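Local coordinates for protein putative histidinol-phosphate aminotransferase (Burkholderia pseudomallei, PDB 3P1T) that probably transfers the amino group between L-histidinol phosphate and 2-oxoglutarate with the help of pyridoxal 5'-phosphate, a step of histidine biosynthesis, at residues 279-284 against 310-315; 299-304 against 324-329. All blocks are in the same frame, centred on the assembly; numbering follows the deposited sequence.

Contact 1 of 2, residues 279-284 against 310-315; sequences FVLVEN and HHHIRI
The carbonyl oxygen of Val282 takes one hydrogen bond from the opposing strand, nearly straight, from Ile313 N to Val282 O (2.8 Å, 165° at the hydrogen), and a weaker CA-H...O contact from His312 CA. Val282 N answers to Ile313 O at 2.9 Å, and Val280 and Ile315 form a second pair bonded in both directions. Beyond them Asn284 N still hydrogen-bonds to His311 O, from well above its carbonyl plane (54°). The two bonded pairs belong to an antiparallel beta ladder in the small sheet of a fold-type I PLP enzyme, and the ladder divides its side chains between two faces. On one, Val280, Val282, Ile313 and Ile315 form an apolar layer, with Val282 CG2 and Ile315 CD1 3.8 Å apart and helix 244-267 packed against Val280, Val282 and Ile315. The other carries Leu281, Glu283, His312 and Arg314. The Phe279 ring, its CG between backbone N and carbonyl carbon (chi1 57°), packs against the Arg314 chain: Arg314 CD lies over the ring face, 3.8 Å from the centroid of Phe279, a CH-pi contact. Arg314 NH1 hydrogen-bonds to Asn146 and to a bound tartrate, probably from the crystallisation liquor, a placement consistent with the substrate-carboxylate arginine of related aminotransferases. Further along, Leu281 CD2 meets His312 CD2 obliquely at 3.8 Å, while His312 ND1 bonds His310 O at 3.2 Å, close to the ring plane, and so limits the rotation of the imidazole. The Asn284 amide is held by Thr290 and Gly287, and its ND2 also donates to a water at 3.1 Å that bonds weakly to His312 O.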
loop_
_atom_site.group_PDB
_atom_site.type_symbol
_atom_site.label_atom_id
_atom_site.label_comp_id
_atom_site.label_asym_id
_atom_site.label_seq_id
_atom_site.Cartn_x
_atom_site.Cartn_y
_atom_site.Cartn_z
ATOM N N PHE A 279 20.785 -6.514 16.018
ATOM C CA PHE A 279 20.919 -5.494 17.052
ATOM C C PHE A 279 21.245 -6.139 18.376
ATOM O O PHE A 279 21.150 -7.360 18.475
ATOM C CB PHE A 279 19.606 -4.675 17.164
ATOM C CG PHE A 279 18.373 -5.500 17.455
ATOM C CD1 PHE A 279 18.127 -5.989 18.733
ATOM C CD2 PHE A 279 17.470 -5.803 16.450
ATOM C CE1 PHE A 279 17.016 -6.794 18.989
ATOM C CE2 PHE A 279 16.336 -6.575 16.717
ATOM C CZ PHE A 279 16.117 -7.063 17.983
ATOM N N VAL A 280 21.569 -5.333 19.414
ATOM C CA VAL A 280 21.826 -5.848 20.768
ATOM C C VAL A 280 21.089 -4.970 21.789
ATOM O O VAL A 280 21.063 -3.737 21.640
ATOM C CB VAL A 280 23.328 -5.990 21.143
ATOM C CG1 VAL A 280 23.991 -7.142 20.388
ATOM C CG2 VAL A 280 24.098 -4.679 20.966
ATOM N N LEU A 281 20.459 -5.612 22.813
ATOM C CA LEU A 281 19.801 -4.884 23.895
ATOM C C LEU A 281 20.819 -4.683 25.013
ATOM O O LEU A 281 21.443 -5.653 25.448
ATOM C CB LEU A 281 18.546 -5.595 24.389
ATOM C CG LEU A 281 17.661 -4.795 25.355
ATOM C CD1 LEU A 281 16.871 -3.709 24.627
ATOM C CD2 LEU A 281 16.705 -5.701 26.069
ATOM N N VAL A 282 21.038 -3.418 25.426
ATOM C CA VAL A 282 22.016 -3.047 26.454
ATOM C C VAL A 282 21.301 -2.368 27.634
ATOM O O VAL A 282 20.409 -1.546 27.410
ATOM C CB VAL A 282 23.125 -2.133 25.858
ATOM C CG1 VAL A 282 24.199 -1.806 26.894
ATOM C CG2 VAL A 282 23.763 -2.778 24.638
ATOM N N GLU A 283 21.701 -2.714 28.885
ATOM C CA GLU A 283 21.177 -2.099 30.111
ATOM C C GLU A 283 21.589 -0.640 30.173
ATOM O O GLU A 283 22.760 -0.316 29.914
ATOM C CB GLU A 283 21.641 -2.825 31.378
ATOM C CG GLU A 283 20.964 -4.159 31.645
ATOM C CD GLU A 283 21.257 -4.800 32.991
ATOM O OE1 GLU A 283 21.770 -4.106 33.902
ATOM O OE2 GLU A 283 20.946 -6.004 33.140
ATOM N N ASN A 284 20.630 0.243 30.496
ATOM C CA ASN A 284 20.900 1.674 30.571
ATOM C C ASN A 284 20.218 2.308 31.803
ATOM O O ASN A 284 19.254 3.059 31.672
ATOM C CB ASN A 284 20.449 2.368 29.281
ATOM C CG ASN A 284 20.775 3.840 29.250
ATOM O OD1 ASN A 284 21.813 4.294 29.767
ATOM N ND2 ASN A 284 19.857 4.615 28.694
ATOM N N HIS A 310 12.076 0.110 29.675
ATOM C CA HIS A 310 12.683 1.371 30.082
ATOM C C HIS A 310 14.043 1.107 30.673
ATOM O O HIS A 310 14.283 0.014 31.213
ATOM C CB HIS A 310 11.793 2.101 31.087
ATOM C CG HIS A 310 10.434 2.349 30.548
ATOM N ND1 HIS A 310 9.415 1.414 30.701
ATOM C CD2 HIS A 310 9.978 3.378 29.798
ATOM C CE1 HIS A 310 8.377 1.908 30.044
ATOM N NE2 HIS A 310 8.661 3.093 29.497
ATOM N N HIS A 311 14.942 2.091 30.554
ATOM C CA HIS A 311 16.301 2.019 31.078
ATOM C C HIS A 311 17.069 0.848 30.411
ATOM O O HIS A 311 17.836 0.112 31.047
ATOM C CB HIS A 311 16.318 1.933 32.617
ATOM C CG HIS A 311 15.749 3.165 33.240
ATOM N ND1 HIS A 311 16.512 4.318 33.443
ATOM C CD2 HIS A 311 14.468 3.429 33.577
ATOM C CE1 HIS A 311 15.669 5.224 33.926
ATOM N NE2 HIS A 311 14.435 4.730 34.044
ATOM N N HIS A 312 16.868 0.748 29.090
ATOM C CA HIS A 312 17.505 -0.151 28.132
ATOM C C HIS A 312 17.651 0.576 26.815
ATOM O O HIS A 312 16.826 1.445 26.508
ATOM C CB HIS A 312 16.708 -1.452 27.936
ATOM C CG HIS A 312 16.831 -2.464 29.027
ATOM N ND1 HIS A 312 16.003 -2.435 30.129
ATOM C CD2 HIS A 312 17.622 -3.563 29.101
ATOM C CE1 HIS A 312 16.350 -3.482 30.862
ATOM N NE2 HIS A 312 17.319 -4.192 30.282
ATOM N N ILE A 313 18.667 0.233 26.026
ATOM C CA ILE A 313 18.829 0.810 24.695
ATOM C C ILE A 313 19.022 -0.342 23.708
ATOM O O ILE A 313 19.629 -1.356 24.045
ATOM C CB ILE A 313 19.944 1.895 24.555
ATOM C CG1 ILE A 313 21.318 1.397 25.084
ATOM C CG2 ILE A 313 19.513 3.214 25.216
ATOM C CD1 ILE A 313 22.504 2.247 24.745
ATOM N N ARG A 314 18.459 -0.198 22.514
ATOM C CA ARG A 314 18.597 -1.168 21.439
ATOM C C ARG A 314 19.529 -0.557 20.420
ATOM O O ARG A 314 19.201 0.457 19.799
ATOM C CB ARG A 314 17.225 -1.557 20.836
ATOM C CG ARG A 314 17.292 -2.770 19.906
ATOM C CD ARG A 314 16.085 -2.870 18.992
ATOM N NE ARG A 314 16.077 -1.768 18.034
ATOM C CZ ARG A 314 14.994 -1.306 17.435
ATOM N NH1 ARG A 314 13.810 -1.841 17.688
ATOM N NH2 ARG A 314 15.080 -0.285 16.594
ATOM N N ILE A 315 20.732 -1.117 20.319
ATOM C CA ILE A 315 21.770 -0.642 19.400
ATOM C C ILE A 315 21.776 -1.518 18.149
ATOM O O ILE A 315 22.013 -2.725 18.257
ATOM C CB ILE A 315 23.166 -0.643 20.101
ATOM C CG1 ILE A 315 23.147 0.147 21.432
ATOM C CG2 ILE A 315 24.236 -0.136 19.126
ATOM C CD1 ILE A 315 24.417 0.050 22.259
HETATM O O HOH W 1 16.763 4.251 28.349
#

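Contact 2 of 2, residues 299-304 against 324-329; sequences IQVKDA and DRLLAA
Ile299 and Leu326 mark the nearest backbone approach, their CA atoms 6.7 Å apart, where the start of the interrupted strand 299-303 passes beside one turn of helix 320-333. Ile299 carries most of the contact and uses both of its branches. Its CG1 stands anti to the carbonyl carbon (chi1 -65°), and the extended chi2 of 167° carries CD1 onto the helix surface. There CD1 rests 3.5 Å from Ala329 CB, a small side chain one turn beyond Arg325. The same methyl lies over one face of the Arg325 guanidinium, displaced toward its rim, with Ile299 CD1 and Arg325 NH2 3.9 Å apart. The Arg325 chain bends at chi2 and chi3 to bring that flat group back over the isoleucine, and a hydrogen bond from its NH2 to Arg297 O, with a weaker one from NH1 to Gln17 O, helps to hold it there. The other branch, Ile299 CG2, turns to Leu326, meeting CD1 at 3.9 Å with the two side chains roughly at right angles. Leu326 sends CG anti to its own N (chi1 173°), which takes CD1 to the strand and lets this one methyl serve two residues: Val301 CG1 touches it as well, at 3.8 Å. This is strand-to-helix packing within the small domain. Leu294 of helix 288-296 borders both Val301 and Ala329, and Leu21 adds to the cover of Leu326. Between the two segments the attraction is therefore dispersive and hydrophobic, made by methyl groups and the flat face of a cation. The guanidinium can cover Ile299 with that face while NH2, and more weakly NH1, bond to backbone oxygens outside both segments.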
loop_
_atom_site.group_PDB
_atom_site.type_symbol
_atom_site.label_atom_id
_atom_site.label_comp_id
_atom_site.label_asym_id
_atom_site.label_seq_id
_atom_site.Cartn_x
_atom_site.Cartn_y
_atom_site.Cartn_z
ATOM N N ILE A 299 25.569 10.086 17.358
ATOM C CA ILE A 299 25.267 8.660 17.388
ATOM C C ILE A 299 23.811 8.526 17.825
ATOM O O ILE A 299 23.423 9.048 18.871
ATOM C CB ILE A 299 26.281 7.892 18.279
ATOM C CG1 ILE A 299 27.685 7.986 17.642
ATOM C CG2 ILE A 299 25.859 6.421 18.437
ATOM C CD1 ILE A 299 28.790 7.580 18.485
ATOM N N GLN A 300 22.993 7.884 16.979
ATOM C CA GLN A 300 21.563 7.745 17.229
ATOM C C GLN A 300 21.226 6.267 17.521
ATOM O O GLN A 300 21.358 5.422 16.642
ATOM C CB GLN A 300 20.777 8.293 16.013
ATOM C CG GLN A 300 19.362 8.730 16.312
ATOM N N VAL A 301 20.852 5.950 18.769
ATOM C CA VAL A 301 20.434 4.590 19.156
ATOM C C VAL A 301 18.913 4.641 19.478
ATOM O O VAL A 301 18.331 5.722 19.408
ATOM C CB VAL A 301 21.265 3.942 20.311
ATOM C CG1 VAL A 301 22.732 3.777 19.920
ATOM C CG2 VAL A 301 21.114 4.685 21.637
ATOM N N LYS A 302 18.277 3.493 19.802
ATOM C CA LYS A 302 16.847 3.406 20.115
ATOM C C LYS A 302 16.623 3.224 21.614
ATOM O O LYS A 302 17.276 2.384 22.237
ATOM C CB LYS A 302 16.207 2.230 19.335
ATOM C CG LYS A 302 14.726 1.908 19.659
ATOM C CD LYS A 302 13.708 2.940 19.180
ATOM C CE LYS A 302 13.430 2.819 17.711
ATOM N NZ LYS A 302 12.399 3.779 17.262
ATOM N N ASP A 303 15.679 4.003 22.186
ATOM C CA ASP A 303 15.252 3.886 23.580
ATOM C C ASP A 303 14.248 2.730 23.643
ATOM O O ASP A 303 13.167 2.821 23.059
ATOM C CB ASP A 303 14.664 5.225 24.087
ATOM C CG ASP A 303 14.199 5.289 25.542
ATOM O OD1 ASP A 303 14.236 4.239 26.236
ATOM O OD2 ASP A 303 13.809 6.390 25.992
ATOM N N ALA A 304 14.618 1.628 24.317
ATOM C CA ALA A 304 13.779 0.431 24.400
ATOM C C ALA A 304 12.530 0.647 25.308
ATOM O O ALA A 304 11.712 -0.272 25.439
ATOM C CB ALA A 304 14.601 -0.750 24.896
ATOM N N ASP A 324 32.454 1.162 14.946
ATOM C CA ASP A 324 33.694 1.772 15.471
ATOM C C ASP A 324 33.361 3.059 16.261
ATOM O O ASP A 324 33.807 3.220 17.398
ATOM C CB ASP A 324 34.706 2.093 14.329
ATOM C CG ASP A 324 35.610 0.974 13.800
ATOM O OD1 ASP A 324 35.682 -0.103 14.452
ATOM O OD2 ASP A 324 36.315 1.208 12.773
ATOM N N ARG A 325 32.526 3.944 15.648
ATOM C CA ARG A 325 32.067 5.226 16.198
ATOM C C ARG A 325 31.302 5.012 17.515
ATOM O O ARG A 325 31.607 5.690 18.506
ATOM C CB ARG A 325 31.192 5.977 15.176
ATOM C CG ARG A 325 31.988 6.577 14.005
ATOM C CD ARG A 325 31.710 8.058 13.793
ATOM N NE ARG A 325 31.804 8.786 15.059
ATOM C CZ ARG A 325 30.872 9.601 15.542
ATOM N NH1 ARG A 325 29.785 9.880 14.827
ATOM N NH2 ARG A 325 31.040 10.183 16.720
ATOM N N LEU A 326 30.353 4.041 17.523
ATOM C CA LEU A 326 29.552 3.694 18.690
ATOM C C LEU A 326 30.421 3.198 19.831
ATOM O O LEU A 326 30.266 3.671 20.964
ATOM C CB LEU A 326 28.489 2.630 18.382
ATOM C CG LEU A 326 27.769 2.155 19.645
ATOM C CD1 LEU A 326 26.400 2.751 19.758
ATOM C CD2 LEU A 326 27.879 0.651 19.861
ATOM N N LEU A 327 31.311 2.229 19.542
ATOM C CA LEU A 327 32.174 1.641 20.568
ATOM C C LEU A 327 33.111 2.699 21.181
ATOM O O LEU A 327 33.304 2.683 22.400
ATOM C CB LEU A 327 32.983 0.457 20.005
ATOM C CG LEU A 327 32.176 -0.812 19.645
ATOM C CD1 LEU A 327 33.040 -1.815 18.941
ATOM C CD2 LEU A 327 31.525 -1.458 20.863
ATOM N N ALA A 328 33.626 3.645 20.368
ATOM C CA ALA A 328 34.529 4.698 20.857
ATOM C C ALA A 328 33.787 5.657 21.795
ATOM O O ALA A 328 34.330 6.029 22.833
ATOM C CB ALA A 328 35.145 5.459 19.698
ATOM N N ALA A 329 32.531 5.992 21.466
ATOM C CA ALA A 329 31.682 6.865 22.283
ATOM C C ALA A 329 31.306 6.211 23.610
ATOM O O ALA A 329 31.409 6.876 24.632
ATOM C CB ALA A 329 30.420 7.238 21.526
#

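The segments of the two contacts alternate along the chain: 279-284, 299-304, 310-315, then 324-329. Contact 1 joins the first and third, contact 2 the second and fourth, and their centres lie about 10 Å apart. They meet in one small mixed sheet, in which strand 312-316 sits between 279-283 and 299-303. The backbone of Arg314 probably hydrogen-bonds to that of Lys302, and likewise His312 to Ala304, while Ile315 touches Leu326. Contact 1 thus pairs two strands of the sheet, and contact 2 lays helix 320-333 against a third, illustrating the interleaved topology of the small domain; Arg314 lies on the strand common to the two ladders.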